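Local coordinates for protein SusD homolog (Bacteroides thetaiotaomicron, PDB 4MRU) that probably binds mucin O-glycans at the cell surface as a SusD-like outer-membrane lipoprotein with a TPR-like helical fold, at residues T61-L66 / F302-M307; C211-A216 / W502-N507; F241-N246 / D320-M325; L462-E467 / G492-G497. All coordinates share one frame; numbering follows the deposited sequence. Where two conformers were deposited one is given.

In the fold
The four contacts are spread over a largely helical, TPR-like chain and none touches another. Contacts 2 and 4 lie nearest, with centres about 21 Å apart; contacts 1 and 2 are farthest apart at about 39 Å between centres. Along the chain, contact 2 ties the loop between helices 192-209 and 216-229 to the C-terminal tail and encloses contacts 3 and 4. Contact 1 crosses both contacts 2 and 3, and its helix 304-309 precedes strand 322-325 of contact 3, the only one that includes a sheet. Contact 4 comes after contacts 1 and 3 have closed. Together they tie loops between helices, and the C-terminal tail, onto distant parts of the chain.

Contact 1: residues T61-L66 / F302-M307; sequences TRTGWL and FSDDDM
The loop 61-66, which makes a type I turn from Arg62 to Trp65, runs past the start of helix 304-309, and the CA atoms of Thr61 and Met307 approach to 5.3 Å. Asp304, in the first turn of that helix, carries the contact, with CG anti to its carbonyl carbon (chi1 -65°) and the carboxylate held over the loop. Asp304 OD1 takes two bonds from Thr63: the hydroxyl OG1 comes in nearly in line with the C-O bond at 2.6 Å, while the backbone N stands above the carboxylate plane, 2.9 Å from OD1. Asp304 OD2 faces Arg62, whose NH1 reaches it at 3.1 Å in an almost straight salt bridge on the anti side, with the guanidinium turned 67° from the carboxylate. Threonine suits its place because its methyl also packs, Thr63 CG2 lying 3.9 Å from Met307 CG, with Phe302 O as a neighbour. Met307, a selenomethionine, and Thr61 run alongside in opposite directions, CB to CB 3.9 Å. Ser303 caps the helix and forms a capping box with Asp306, each side chain accepting from the other's backbone N. On Arg62, NE makes a salt bridge with Asp257 and NH2 bonds Trp255 O, which fixes the guanidinium. With an alanine in place of Asp304, NH1 of Arg62 would probably lose its charged mate, and the Thr63 hydroxyl and amide their shared acceptor. A water donates to Asp304 OD2 and accepts from Gly64 N. One carboxylate thus serves three protein donors and a water, and its negative charge, set at a helix N-terminus and facing an arginine, is likely to be stabilised.

Contact 2: residues C211-A216 / W502-N507; sequences CYTDMA and WDRKAN
Lys505 has CG trans to its backbone N (chi1 -175°) and is fully extended beyond, while Tyr212 has CG anti to its carbonyl carbon (chi1 -64°); these torsions lay the lysine along the phenol, both chains heading in one direction. The lysine's methylenes run along one face of the phenol: Lys505 CB sits 3.8 Å from the centroid of the Tyr212 ring and only 5° off the normal, a CH-pi contact, and CD lies 3.6 Å from Tyr212 OH. Cys211 SG lies over the opposite face, nearer the rim. A long aliphatic chain with a charge at its end suits this place, since the carbon part covers the ring and NZ passes on to a salt bridge with Glu409; the tyrosine hydroxyl in turn bonds Arg340. The loop 211-216 is the connection between helices 192-209 and 216-229 of the TPR-like helical array, and the C-terminal tail is laid across it. Thr213 OG1 bonds Leu210 O and accepts from Met215 N, an ST turn; its CG2 methyl lies 3.7 Å from Trp502 CA. Arg504 adds a van der Waals contact, its CB standing 3.6 Å from the carbonyl oxygen of Tyr212. No direct hydrogen bond joins the segments; one water links the backbones instead, accepting from Tyr212 N and donating to Trp502 O, 2.8 Å from each. The Trp502 indole leads away from the loop and bonds Asp123 through NE1.

Contact 3: residues F241-N246 / D320-M325; sequences FHVAEN and DPYVWM. With EDO (1,2-ethanediol), chain F.
Phe241 and Tyr322 project together from the same face of a two-stranded antiparallel sheet, their CD2 atoms 3.9 Å apart. They form a hydrogen-bonded pair: Phe241 N gives to Tyr322 O at 2.8 Å, and Tyr322 N returns the bond to Phe241 O. Large flat side chains suit this buried face, where they can lie against each other. Val243 rests CG1 on a face of the Phe241 ring near its rim, while CG2 lies 4.1 Å from Tyr322 CE2. Asn246 meets the tyrosine from the opposite direction, its CG trans to the backbone N (chi1 -176°), which carries the amide over the ring with the two planes 30° apart; ND2 stands 3.7 Å above the ring plane. That nitrogen also donates to Asp320 O at 2.8 Å, the oxygen lying in the amide plane although the donor stands above the carbonyl plane, and a water is its second partner. Asparagine suits the site by offering both donor and acceptor: OD1 bonds Ser248 OG, while Tyr322 OH bonds Ser248 N, at the start of helix 248-254. Farther along, Phe241 CB packs 3.6 Å from Trp324 NE1, with the indole face turned to Phe241 N. Trp324 O accepts from O2 of an ethanediol, probably from the crystallisation liquor, at 2.7 Å. Trp324 and Met325 both pair with Ala239, a classic beta bulge in strand 322-325. Here Trp324 lies against Gln32 of helix 24-32 and Trp195 of helix 192-209, and Met325 reaches Phe198 of that second helix, which places the small sheet among helices.

Contact 4: residues L462-E467 / G492-G497; sequences LMYPNE and GGDTGG
Asp494 pushes its carboxylate against the backbone and ring of Tyr464, OD1 lying 3.4 Å from CD2 of the tyrosine with the ring and carboxylate planes 39° apart. The aspartate's CG is trans to its backbone N (chi1 -180°), and this sends the group across to the neighbouring loop. There Asp494 OD1 accepts from Tyr464 N at 3.1 Å through its syn lone pair; a second bond from the same N to OD2 is weak. Met463, a selenomethionine, lays its CG along the loop 492-497, 3.7 Å from Thr495 CA, before its end leads away; its SE is 3.8 Å from Gly496 N. The backbone angles of Gly493 suit only glycine. Asp494 is the centre of an inverse gamma turn, and Thr495 follows with an ST turn, its OG1, which also bonds Gln491 O, accepting from Gly497 N; the two turns fold the loop after helix 473-486 against the segment leading into helix 466-471. Arg461 pairs with OD1 of Asp494 and makes a cation-pi contact with the Tyr464 ring, and Tyr469 OH bonds OD2. A leucine in place of Asp494 would probably leave Tyr464 N and the Tyr469 hydroxyl without this acceptor and Arg461 without its charged mate. In this buried contact the carboxylate thus gathers a backbone amide, a guanidinium and a phenol, donors that probably keep it ionised.

Contact 1: residues T61-L66 / F302-M307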
# COMPACT_ATOMS: atom_id res chain seq x y z
N THR A 61 18.98 -1.57 7.27
CA THR A 61 20.17 -1.18 8.02
C THR A 61 21.28 -2.17 7.95
O THR A 61 22.42 -1.86 8.34
CB THR A 61 19.84 -1.05 9.52
OG1 THR A 61 19.33 -2.31 10.00
CG2 THR A 61 18.84 0.03 9.75
N ARG A 62 21.00 -3.37 7.44
CA ARG A 62 22.00 -4.44 7.51
C ARG A 62 22.93 -4.42 6.31
O ARG A 62 22.57 -4.88 5.23
CB ARG A 62 21.32 -5.81 7.66
CG ARG A 62 20.48 -5.90 8.95
CD ARG A 62 21.35 -5.70 10.20
NE ARG A 62 20.55 -5.56 11.41
CZ ARG A 62 21.03 -5.24 12.60
NH1 ARG A 62 22.35 -5.04 12.78
NH2 ARG A 62 20.18 -5.14 13.63
N THR A 63 24.16 -3.94 6.56
CA THR A 63 25.16 -3.66 5.49
C THR A 63 25.71 -4.93 4.89
O THR A 63 26.25 -4.91 3.78
CB THR A 63 26.32 -2.79 6.01
OG1 THR A 63 26.94 -3.43 7.14
CG2 THR A 63 25.77 -1.44 6.40
N GLY A 64 25.56 -6.04 5.60
CA GLY A 64 25.96 -7.33 5.06
C GLY A 64 25.01 -7.88 4.01
O GLY A 64 25.36 -8.81 3.31
N TRP A 65 23.81 -7.32 3.88
CA TRP A 65 22.86 -7.83 2.89
C TRP A 65 23.22 -7.27 1.50
O TRP A 65 23.10 -6.06 1.27
CB TRP A 65 21.41 -7.46 3.22
CG TRP A 65 20.83 -8.01 4.51
CD1 TRP A 65 21.42 -8.90 5.37
CD2 TRP A 65 19.54 -7.73 5.05
NE1 TRP A 65 20.59 -9.16 6.42
CE2 TRP A 65 19.42 -8.47 6.25
CE3 TRP A 65 18.48 -6.92 4.67
CZ2 TRP A 65 18.30 -8.43 7.04
CZ3 TRP A 65 17.36 -6.87 5.47
CH2 TRP A 65 17.30 -7.60 6.66
N LEU A 66 23.56 -8.17 0.58
CA LEU A 66 23.93 -7.77 -0.80
C LEU A 66 22.92 -8.16 -1.88
O LEU A 66 23.07 -7.72 -3.03
CB LEU A 66 25.29 -8.37 -1.14
CG LEU A 66 26.42 -7.90 -0.20
CD1 LEU A 66 27.73 -8.57 -0.57
CD2 LEU A 66 26.59 -6.40 -0.22
N PHE A 302 29.59 1.70 5.79
CA PHE A 302 29.62 1.87 7.24
C PHE A 302 29.07 0.65 7.99
O PHE A 302 28.70 -0.36 7.36
CB PHE A 302 28.86 3.16 7.55
CG PHE A 302 29.53 4.38 6.98
CD1 PHE A 302 30.87 4.65 7.27
CD2 PHE A 302 28.88 5.20 6.09
CE1 PHE A 302 31.51 5.75 6.71
CE2 PHE A 302 29.50 6.30 5.54
CZ PHE A 302 30.81 6.59 5.86
N SER A 303 29.03 0.74 9.33
CA SER A 303 28.58 -0.36 10.18
C SER A 303 27.08 -0.36 10.29
O SER A 303 26.42 0.63 10.01
CB SER A 303 29.20 -0.25 11.59
OG SER A 303 28.63 0.82 12.37
N ASP A 304 26.52 -1.51 10.65
CA ASP A 304 25.08 -1.57 10.98
C ASP A 304 24.71 -0.57 12.09
O ASP A 304 23.66 0.10 12.01
CB ASP A 304 24.68 -2.98 11.39
CG ASP A 304 24.83 -4.00 10.28
OD1 ASP A 304 25.29 -3.65 9.19
OD2 ASP A 304 24.49 -5.18 10.50
N ASP A 305 25.56 -0.41 13.10
CA ASP A 305 25.27 0.51 14.19
C ASP A 305 25.17 1.94 13.68
O ASP A 305 24.30 2.69 14.12
CB ASP A 305 26.32 0.44 15.29
CG ASP A 305 25.85 1.11 16.58
OD1 ASP A 305 24.85 0.63 17.18
OD2 ASP A 305 26.46 2.12 16.98
N ASP A 306 26.04 2.31 12.74
CA ASP A 306 25.98 3.62 12.07
C ASP A 306 24.61 3.87 11.38
O ASP A 306 24.04 4.96 11.43
CB ASP A 306 27.09 3.76 11.00
CG ASP A 306 28.49 3.86 11.56
OD1 ASP A 306 28.65 4.37 12.67
OD2 ASP A 306 29.48 3.45 10.86
N MSE A 307 24.11 2.85 10.68
CA MSE A 307 22.83 2.93 9.95
C MSE A 307 21.68 2.98 10.91
O MSE A 307 20.70 3.67 10.67
CB MSE A 307 22.58 1.72 9.03
CG MSE A 307 23.66 1.43 8.00
SE MSE A 307 23.88 2.93 6.72
CE MSE A 307 25.38 3.67 7.61
O HOH W 1 24.72 -6.76 8.27

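Contact 2: residues C211-A216 / W502-N507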
# COMPACT_ATOMS: atom_id res chain seq x y z
N CYS A 211 -7.81 3.41 -13.94
CA CYS A 211 -8.22 4.58 -14.73
C CYS A 211 -7.41 4.73 -16.04
O CYS A 211 -7.82 5.46 -16.95
CB CYS A 211 -8.20 5.83 -13.87
SG CYS A 211 -6.50 6.39 -13.58
N TYR A 212 -6.29 4.02 -16.19
CA TYR A 212 -5.52 4.07 -17.42
C TYR A 212 -5.74 2.85 -18.32
O TYR A 212 -5.04 2.71 -19.34
CB TYR A 212 -4.01 4.26 -17.11
CG TYR A 212 -3.71 5.57 -16.44
CD1 TYR A 212 -3.82 6.76 -17.14
CD2 TYR A 212 -3.25 5.64 -15.11
CE1 TYR A 212 -3.53 7.98 -16.53
CE2 TYR A 212 -2.97 6.84 -14.51
CZ TYR A 212 -3.09 8.02 -15.25
OH TYR A 212 -2.82 9.22 -14.64
N THR A 213 -6.71 1.98 -18.00
CA THR A 213 -6.98 0.77 -18.79
C THR A 213 -8.21 0.92 -19.66
O THR A 213 -8.86 1.93 -19.61
CB THR A 213 -7.26 -0.44 -17.90
OG1 THR A 213 -8.50 -0.25 -17.19
CG2 THR A 213 -6.13 -0.67 -16.93
N ASP A 214 -8.51 -0.10 -20.45
CA ASP A 214 -9.72 -0.12 -21.29
C ASP A 214 -10.98 -0.44 -20.48
O ASP A 214 -12.08 -0.57 -21.02
CB ASP A 214 -9.54 -1.09 -22.49
CG ASP A 214 -9.55 -2.58 -22.10
OD1 ASP A 214 -9.59 -2.93 -20.90
OD2 ASP A 214 -9.52 -3.42 -23.03
N MSE A 215 -10.83 -0.53 -19.16
CA MSE A 215 -11.97 -0.69 -18.28
C MSE A 215 -12.26 0.58 -17.55
O MSE A 215 -13.00 0.57 -16.56
CB MSE A 215 -11.63 -1.78 -17.28
CG MSE A 215 -11.38 -3.14 -17.96
SE MSE A 215 -12.98 -3.97 -18.78
CE MSE A 215 -12.52 -3.62 -20.65
N ALA A 216 -11.70 1.70 -18.03
CA ALA A 216 -11.87 2.99 -17.31
C ALA A 216 -13.34 3.43 -17.17
O ALA A 216 -13.72 4.02 -16.13
CB ALA A 216 -11.06 4.12 -17.94
N TRP A 502 -2.61 -2.91 -15.19
CA TRP A 502 -3.14 -1.56 -14.99
C TRP A 502 -2.07 -0.44 -15.14
O TRP A 502 -2.45 0.72 -15.14
CB TRP A 502 -3.86 -1.40 -13.64
CG TRP A 502 -3.15 -1.87 -12.37
CD1 TRP A 502 -3.52 -2.90 -11.60
CD2 TRP A 502 -2.04 -1.26 -11.69
NE1 TRP A 502 -2.71 -3.02 -10.52
CE2 TRP A 502 -1.77 -2.03 -10.57
CE3 TRP A 502 -1.23 -0.17 -11.97
CZ2 TRP A 502 -0.75 -1.74 -9.69
CZ3 TRP A 502 -0.19 0.12 -11.08
CH2 TRP A 502 0.05 -0.68 -9.98
N ASP A 503 -0.79 -0.79 -15.22
CA ASP A 503 0.30 0.19 -15.24
C ASP A 503 0.54 0.60 -16.67
O ASP A 503 1.41 0.04 -17.40
CB ASP A 503 1.56 -0.40 -14.58
CG ASP A 503 2.73 0.56 -14.55
OD1 ASP A 503 2.56 1.72 -15.00
OD2 ASP A 503 3.83 0.12 -14.08
N ARG A 504 -0.30 1.52 -17.13
CA ARG A 504 -0.35 1.87 -18.56
C ARG A 504 -0.20 3.36 -18.81
O ARG A 504 -0.24 3.79 -19.94
CB ARG A 504 -1.67 1.42 -19.17
CG ARG A 504 -2.04 -0.03 -18.90
CD ARG A 504 -3.20 -0.51 -19.80
NE ARG A 504 -2.68 -1.04 -21.07
CZ ARG A 504 -2.21 -2.28 -21.24
NH1 ARG A 504 -2.15 -3.15 -20.23
NH2 ARG A 504 -1.76 -2.65 -22.41
N LYS A 505 -0.05 4.18 -17.78
CA LYS A 505 0.12 5.62 -18.02
C LYS A 505 1.32 5.90 -18.97
O LYS A 505 2.40 5.39 -18.76
CB LYS A 505 0.32 6.33 -16.69
CG LYS A 505 0.37 7.84 -16.84
CD LYS A 505 0.60 8.55 -15.52
CE LYS A 505 0.61 10.04 -15.77
NZ LYS A 505 0.78 10.82 -14.53
N ALA A 506 1.12 6.73 -19.99
CA ALA A 506 2.24 7.22 -20.84
C ALA A 506 3.10 8.33 -20.18
O ALA A 506 2.55 9.35 -19.76
CB ALA A 506 1.70 7.71 -22.18
N ASN A 507 4.42 8.15 -20.07
CA ASN A 507 5.32 9.19 -19.52
C ASN A 507 6.18 9.83 -20.61
O ASN A 507 5.66 10.48 -21.52
CB ASN A 507 6.20 8.63 -18.38
O HOH W 2 -4.78 2.21 -14.61

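Contact 3: residues F241-N246 / D320-M325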
# COMPACT_ATOMS: atom_id res chain seq x y z
N PHE A 241 -6.83 -2.87 12.03
CA PHE A 241 -6.77 -4.19 12.67
C PHE A 241 -6.09 -3.99 14.00
O PHE A 241 -4.88 -3.73 14.09
CB PHE A 241 -6.07 -5.22 11.77
CG PHE A 241 -5.90 -6.57 12.38
CD1 PHE A 241 -6.98 -7.23 12.99
CD2 PHE A 241 -4.68 -7.23 12.30
CE1 PHE A 241 -6.85 -8.50 13.50
CE2 PHE A 241 -4.54 -8.50 12.82
CZ PHE A 241 -5.61 -9.13 13.43
N HIS A 242 -6.87 -4.10 15.07
CA HIS A 242 -6.38 -3.94 16.40
C HIS A 242 -5.81 -5.24 16.92
O HIS A 242 -6.38 -6.34 16.71
CB HIS A 242 -7.53 -3.50 17.33
CG HIS A 242 -8.22 -2.26 16.89
ND1 HIS A 242 -9.23 -2.28 15.97
CD2 HIS A 242 -8.03 -0.96 17.21
CE1 HIS A 242 -9.67 -1.05 15.76
NE2 HIS A 242 -8.95 -0.23 16.49
N VAL A 243 -4.70 -5.14 17.63
CA VAL A 243 -4.04 -6.32 18.09
C VAL A 243 -3.49 -6.09 19.49
O VAL A 243 -3.14 -4.96 19.83
CB VAL A 243 -2.86 -6.69 17.17
CG1 VAL A 243 -3.35 -7.16 15.81
CG2 VAL A 243 -1.90 -5.52 17.03
N ALA A 244 -3.43 -7.16 20.29
CA ALA A 244 -2.87 -7.11 21.65
C ALA A 244 -1.36 -6.92 21.58
O ALA A 244 -0.79 -6.25 22.43
CB ALA A 244 -3.22 -8.38 22.41
N GLU A 245 -0.72 -7.45 20.53
CA GLU A 245 0.70 -7.25 20.32
C GLU A 245 0.99 -7.08 18.84
O GLU A 245 0.69 -7.96 18.04
CB GLU A 245 1.55 -8.42 20.89
CG GLU A 245 3.02 -8.05 20.76
CD GLU A 245 4.04 -9.12 21.17
OE1 GLU A 245 3.66 -10.30 21.25
OE2 GLU A 245 5.23 -8.73 21.36
N ASN A 246 1.54 -5.92 18.49
CA ASN A 246 1.94 -5.63 17.14
C ASN A 246 3.35 -6.14 16.96
O ASN A 246 4.31 -5.55 17.49
CB ASN A 246 1.84 -4.13 16.87
CG ASN A 246 2.15 -3.76 15.45
OD1 ASN A 246 3.12 -4.27 14.84
ND2 ASN A 246 1.35 -2.83 14.89
N ASP A 320 0.32 -0.73 18.81
CA ASP A 320 -0.29 0.01 17.73
C ASP A 320 -1.12 -0.92 16.82
O ASP A 320 -0.73 -2.08 16.61
CB ASP A 320 0.77 0.65 16.87
CG ASP A 320 1.53 1.75 17.58
OD1 ASP A 320 1.17 2.15 18.70
OD2 ASP A 320 2.51 2.24 16.98
N PRO A 321 -2.22 -0.41 16.22
CA PRO A 321 -2.99 -1.17 15.25
C PRO A 321 -2.33 -1.15 13.88
O PRO A 321 -1.42 -0.35 13.67
CB PRO A 321 -4.32 -0.42 15.20
CG PRO A 321 -3.91 1.00 15.50
CD PRO A 321 -2.84 0.90 16.52
N TYR A 322 -2.76 -2.04 12.98
CA TYR A 322 -2.37 -1.96 11.61
C TYR A 322 -3.44 -1.18 10.84
O TYR A 322 -4.64 -1.53 10.93
CB TYR A 322 -2.21 -3.35 11.02
CG TYR A 322 -1.15 -4.20 11.63
CD1 TYR A 322 0.17 -4.16 11.17
CD2 TYR A 322 -1.45 -5.09 12.65
CE1 TYR A 322 1.16 -4.97 11.73
CE2 TYR A 322 -0.46 -5.87 13.25
CZ TYR A 322 0.84 -5.83 12.75
OH TYR A 322 1.83 -6.62 13.32
N VAL A 323 -3.05 -0.16 10.08
CA VAL A 323 -4.01 0.76 9.47
C VAL A 323 -4.28 0.31 8.05
O VAL A 323 -3.38 0.36 7.20
CB VAL A 323 -3.51 2.23 9.51
CG1 VAL A 323 -4.49 3.19 8.84
CG2 VAL A 323 -3.24 2.70 10.95
N TRP A 324 -5.51 -0.13 7.78
CA TRP A 324 -5.87 -0.58 6.43
C TRP A 324 -6.33 0.55 5.50
O TRP A 324 -5.83 0.68 4.42
CB TRP A 324 -6.99 -1.56 6.49
CG TRP A 324 -6.67 -2.88 7.15
CD1 TRP A 324 -5.54 -3.24 7.77
CD2 TRP A 324 -7.55 -3.99 7.22
NE1 TRP A 324 -5.65 -4.54 8.24
CE2 TRP A 324 -6.88 -5.02 7.89
CE3 TRP A 324 -8.84 -4.22 6.76
CZ2 TRP A 324 -7.47 -6.28 8.12
CZ3 TRP A 324 -9.41 -5.47 6.93
CH2 TRP A 324 -8.73 -6.48 7.62
N MSE A 325 -7.33 1.33 5.91
CA MSE A 325 -7.91 2.34 5.04
C MSE A 325 -8.45 3.44 5.90
O MSE A 325 -9.15 3.20 6.87
CB MSE A 325 -9.03 1.72 4.21
CG MSE A 325 -9.70 2.85 3.42
SE MSE A 325 -9.38 2.99 1.50
CE MSE A 325 -9.56 1.05 1.13
C1 EDO F . -5.68 -2.91 2.54
O1 EDO F . -4.82 -3.08 1.40
C2 EDO F . -4.77 -2.30 3.55
O2 EDO F . -4.43 -1.05 2.97
O HOH W 3 1.20 -8.49 14.93
O HOH W 4 1.35 -0.51 13.00

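Contact 4: residues L462-E467 / G492-G497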
# COMPACT_ATOMS: atom_id res chain seq x y z
N LEU A 462 7.02 -7.47 -8.62
CA LEU A 462 7.90 -8.51 -8.09
C LEU A 462 7.86 -9.75 -8.99
O LEU A 462 6.84 -10.04 -9.61
CB LEU A 462 7.51 -8.97 -6.69
CG LEU A 462 8.03 -8.26 -5.49
CD1 LEU A 462 7.70 -9.07 -4.22
CD2 LEU A 462 9.53 -8.03 -5.63
N MSE A 463 8.94 -10.52 -8.94
CA MSE A 463 9.09 -11.72 -9.75
C MSE A 463 8.50 -12.89 -9.01
O MSE A 463 8.50 -12.91 -7.80
CB MSE A 463 10.57 -12.02 -10.01
CG MSE A 463 11.21 -10.90 -10.81
SE MSE A 463 12.05 -9.61 -9.57
CE MSE A 463 13.67 -10.66 -9.10
N TYR A 464 7.97 -13.86 -9.75
CA TYR A 464 7.36 -15.04 -9.12
C TYR A 464 8.41 -15.85 -8.39
O TYR A 464 9.56 -15.81 -8.75
CB TYR A 464 6.68 -15.91 -10.15
CG TYR A 464 5.48 -15.22 -10.82
CD1 TYR A 464 4.40 -14.77 -10.07
CD2 TYR A 464 5.43 -15.07 -12.18
CE1 TYR A 464 3.28 -14.20 -10.69
CE2 TYR A 464 4.34 -14.47 -12.81
CZ TYR A 464 3.26 -14.05 -12.08
OH TYR A 464 2.19 -13.49 -12.75
N PRO A 465 8.03 -16.52 -7.31
CA PRO A 465 9.03 -17.24 -6.51
C PRO A 465 9.52 -18.48 -7.23
O PRO A 465 8.80 -19.06 -8.07
CB PRO A 465 8.28 -17.61 -5.22
CG PRO A 465 6.86 -17.56 -5.55
CD PRO A 465 6.69 -16.60 -6.72
N ASN A 466 10.71 -18.95 -6.85
CA ASN A 466 11.30 -20.09 -7.51
C ASN A 466 10.47 -21.39 -7.32
O ASN A 466 10.54 -22.28 -8.16
CB ASN A 466 12.73 -20.34 -7.02
CG ASN A 466 13.51 -21.24 -7.99
OD1 ASN A 466 13.75 -20.86 -9.14
ND2 ASN A 466 13.89 -22.39 -7.54
N GLU A 467 9.75 -21.48 -6.22
CA GLU A 467 8.83 -22.59 -5.97
C GLU A 467 7.84 -22.75 -7.14
O GLU A 467 7.53 -23.86 -7.58
CB GLU A 467 8.07 -22.38 -4.67
CG GLU A 467 8.93 -22.51 -3.41
CD GLU A 467 9.88 -21.32 -3.11
OE1 GLU A 467 9.90 -20.29 -3.82
OE2 GLU A 467 10.63 -21.40 -2.12
N GLY A 492 11.29 -8.55 -20.75
CA GLY A 492 11.84 -9.89 -20.59
C GLY A 492 10.95 -10.85 -19.83
O GLY A 492 11.43 -11.87 -19.30
N GLY A 493 9.67 -10.56 -19.72
CA GLY A 493 8.78 -11.54 -19.11
C GLY A 493 8.73 -11.38 -17.61
O GLY A 493 8.40 -10.28 -17.12
N ASP A 494 9.03 -12.46 -16.88
CA ASP A 494 8.90 -12.44 -15.41
C ASP A 494 10.10 -11.73 -14.79
O ASP A 494 10.99 -12.35 -14.24
CB ASP A 494 8.76 -13.85 -14.84
CG ASP A 494 8.61 -13.88 -13.33
OD1 ASP A 494 8.06 -12.94 -12.72
OD2 ASP A 494 9.00 -14.93 -12.73
N THR A 495 10.08 -10.41 -14.90
CA THR A 495 11.09 -9.55 -14.30
C THR A 495 10.43 -8.41 -13.55
O THR A 495 9.28 -8.08 -13.77
CB THR A 495 11.99 -8.95 -15.35
OG1 THR A 495 11.26 -7.94 -16.10
CG2 THR A 495 12.52 -10.01 -16.32
N GLY A 496 11.23 -7.72 -12.77
CA GLY A 496 10.81 -6.52 -12.10
C GLY A 496 10.54 -5.34 -13.05
O GLY A 496 9.98 -4.35 -12.60
N GLY A 497 10.97 -5.40 -14.30
CA GLY A 497 10.74 -4.33 -15.25
C GLY A 497 9.41 -4.35 -16.01
O GLY A 497 8.94 -3.34 -16.54
O HOH W 5 11.51 -15.48 -10.47